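Local coordinates for protein tapirin (Caldicellulosiruptor kristjanssonii, PDB 6N2B) that probably binds cellulose through its beta-helical C-terminal domain, helping an extremely thermophilic bacterium adhere to plant biomass, and carries a calcium ion, at residues A[288-293]-A[308-313]. Numbering follows the deposited sequence.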
loop_
_atom_site.group_PDB
_atom_site.type_symbol
_atom_site.label_atom_id
_atom_site.label_comp_id
_atom_site.label_asym_id
_atom_site.label_seq_id
_atom_site.Cartn_x
_atom_site.Cartn_y
_atom_site.Cartn_z
ATOM N N THR A 288 -9.900 6.283 6.029
ATOM C CA THR A 288 -9.140 6.190 7.268
ATOM C C THR A 288 -7.743 5.684 6.941
ATOM O O THR A 288 -7.574 4.845 6.055
ATOM C CB THR A 288 -9.802 5.269 8.323
ATOM O OG1 THR A 288 -9.986 3.959 7.792
ATOM C CG2 THR A 288 -11.147 5.805 8.746
ATOM N N LEU A 289 -6.750 6.202 7.658
ATOM C CA LEU A 289 -5.388 5.689 7.630
ATOM C C LEU A 289 -4.902 5.519 9.061
ATOM O O LEU A 289 -4.973 6.462 9.849
ATOM C CB LEU A 289 -4.454 6.637 6.863
ATOM C CG LEU A 289 -2.957 6.397 7.092
ATOM C CD1 LEU A 289 -2.489 5.125 6.403
ATOM C CD2 LEU A 289 -2.156 7.589 6.621
ATOM N N ASN A 290 -4.446 4.318 9.411
ATOM C CA ASN A 290 -3.778 4.051 10.687
ATOM C C ASN A 290 -2.430 3.447 10.349
ATOM O O ASN A 290 -2.356 2.299 9.893
ATOM C CB ASN A 290 -4.552 3.085 11.581
ATOM C CG ASN A 290 -5.866 3.639 12.039
ATOM O OD1 ASN A 290 -6.835 3.698 11.272
ATOM N ND2 ASN A 290 -5.922 4.042 13.309
ATOM N N ALA A 291 -1.371 4.207 10.558
ATOM C CA ALA A 291 -0.057 3.751 10.159
ATOM C C ALA A 291 0.906 3.939 11.311
ATOM O O ALA A 291 0.794 4.885 12.092
ATOM C CB ALA A 291 0.453 4.481 8.916
ATOM N N ASN A 292 1.838 3.003 11.418
ATOM C CA ASN A 292 2.853 3.084 12.456
ATOM C C ASN A 292 3.883 4.150 12.097
ATOM O O ASN A 292 3.944 5.209 12.727
ATOM C CB ASN A 292 3.490 1.708 12.647
ATOM C CG ASN A 292 4.475 1.681 13.781
ATOM O OD1 ASN A 292 4.476 2.572 14.632
ATOM N ND2 ASN A 292 5.333 0.669 13.802
ATOM N N LYS A 293 4.688 3.900 11.068
ATOM C CA LYS A 293 5.684 4.854 10.594
ATOM C C LYS A 293 5.406 5.185 9.132
ATOM O O LYS A 293 5.144 4.289 8.325
ATOM C CB LYS A 293 7.099 4.298 10.774
ATOM C CG LYS A 293 7.283 3.484 12.047
ATOM C CD LYS A 293 8.711 3.000 12.219
ATOM C CE LYS A 293 8.827 2.003 13.372
ATOM N NZ LYS A 293 10.234 1.861 13.857
ATOM N N TYR A 308 -9.974 10.282 8.669
ATOM C CA TYR A 308 -9.239 10.316 9.923
ATOM C C TYR A 308 -7.917 9.611 9.678
ATOM O O TYR A 308 -7.880 8.389 9.499
ATOM C CB TYR A 308 -10.041 9.659 11.043
ATOM C CG TYR A 308 -11.236 10.488 11.426
ATOM C CD1 TYR A 308 -12.413 10.441 10.669
ATOM C CD2 TYR A 308 -11.187 11.347 12.527
ATOM C CE1 TYR A 308 -13.518 11.216 11.007
ATOM C CE2 TYR A 308 -12.283 12.130 12.878
ATOM C CZ TYR A 308 -13.446 12.062 12.116
ATOM O OH TYR A 308 -14.533 12.842 12.466
ATOM N N TYR A 309 -6.842 10.381 9.661
ATOM C CA TYR A 309 -5.515 9.898 9.320
ATOM C C TYR A 309 -4.643 9.917 10.566
ATOM O O TYR A 309 -4.387 10.982 11.128
ATOM C CB TYR A 309 -4.918 10.779 8.233
ATOM C CG TYR A 309 -5.783 10.914 7.009
ATOM C CD1 TYR A 309 -5.697 9.989 5.968
ATOM C CD2 TYR A 309 -6.674 11.971 6.872
ATOM C CE1 TYR A 309 -6.482 10.112 4.835
ATOM C CE2 TYR A 309 -7.470 12.101 5.735
ATOM C CZ TYR A 309 -7.367 11.171 4.717
ATOM O OH TYR A 309 -8.149 11.286 3.574
ATOM N N LYS A 310 -4.171 8.750 10.980
ATOM C CA LYS A 310 -3.293 8.618 12.131
ATOM C C LYS A 310 -1.945 8.053 11.701
ATOM O O LYS A 310 -1.880 7.034 11.008
ATOM C CB LYS A 310 -3.926 7.715 13.197
ATOM C CG LYS A 310 -5.310 8.186 13.656
ATOM C CD LYS A 310 -5.923 7.201 14.646
ATOM C CE LYS A 310 -7.445 7.309 14.715
ATOM N NZ LYS A 310 -7.936 8.161 15.839
ATOM N N ALA A 311 -0.870 8.710 12.107
ATOM C CA ALA A 311 0.455 8.112 12.071
ATOM C C ALA A 311 1.077 8.231 13.456
ATOM O O ALA A 311 0.863 9.219 14.161
ATOM C CB ALA A 311 1.359 8.780 11.027
ATOM N N ASN A 312 1.835 7.218 13.857
ATOM C CA ASN A 312 2.555 7.330 15.115
ATOM C C ASN A 312 3.880 8.054 14.935
ATOM O O ASN A 312 4.286 8.833 15.802
ATOM C CB ASN A 312 2.783 5.953 15.718
ATOM C CG ASN A 312 2.828 6.005 17.218
ATOM O OD1 ASN A 312 1.847 6.392 17.865
ATOM N ND2 ASN A 312 3.975 5.640 17.791
ATOM N N GLU A 313 4.583 7.774 13.837
ATOM C CA GLU A 313 5.760 8.520 13.423
ATOM C C GLU A 313 5.511 8.967 12.000
ATOM O O GLU A 313 4.924 8.215 11.214
ATOM C CB GLU A 313 7.035 7.683 13.493
ATOM C CG GLU A 313 7.038 6.683 14.627
ATOM C CD GLU A 313 8.372 5.952 14.804
ATOM O OE1 GLU A 313 9.349 6.262 14.075
ATOM O OE2 GLU A 313 8.437 5.058 15.687
HETATM O O HOH W 1 -8.212 6.296 11.847
HETATM O O HOH W 2 6.240 3.753 16.475
HETATM O O HOH W 3 11.558 4.822 13.919
#
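K293 lies alongside E313, both chains running the same way, so that its CG and CD methylenes cover the carboxylate; CD comes within 3.8 Å of E313 OE1. The charged ends stop short of a salt bridge, with NZ 4.1 Å from E313 OE2. A water linking K293 NZ to E313 OE1 joins them instead, and the same oxygen accepts a hydrogen bond from Y315. A long lysine suits this partly exposed place, since its methylenes pack against the glutamate while its amine meets water. One residue earlier, the N292 and N312 side chains cross at a slant, amide planes 42° apart, with N292 OD1 nearest N312 CB. A second water ties N292 OD1 to N312 ND2 and E313 OE2.

The two segments are parallel strands on successive coils of a right-handed beta-helix, paired in register at 7°. Within these segments the ladder runs from L289 N to Y308 O, through K310 N to L289 O (2.7 Å) and A291 N to K310 O. At the corner, where the chain leaves this face of the helix, E313 N still reaches N292 O at 2.9 Å.

On the inward face, L289 sets CB against the edge of the Y309 ring, 3.7 Å from CD1. With CG anti to the backbone N (chi1 164°), L289 can also pack on I264 and I294. Y309 fills the interior with its ring, which meets F278 edge-to-face, and its hydroxyl is satisfied by N287. The methyl groups of A291 and A311 point inward as well, A291 against I266 and A311 against I294 and F328, so small apolar residues fit beside these larger ones. Outside, N290 ND2 rests 3.4 Å from K310 CD, while a water bridges N290 OD1 and Y308 O.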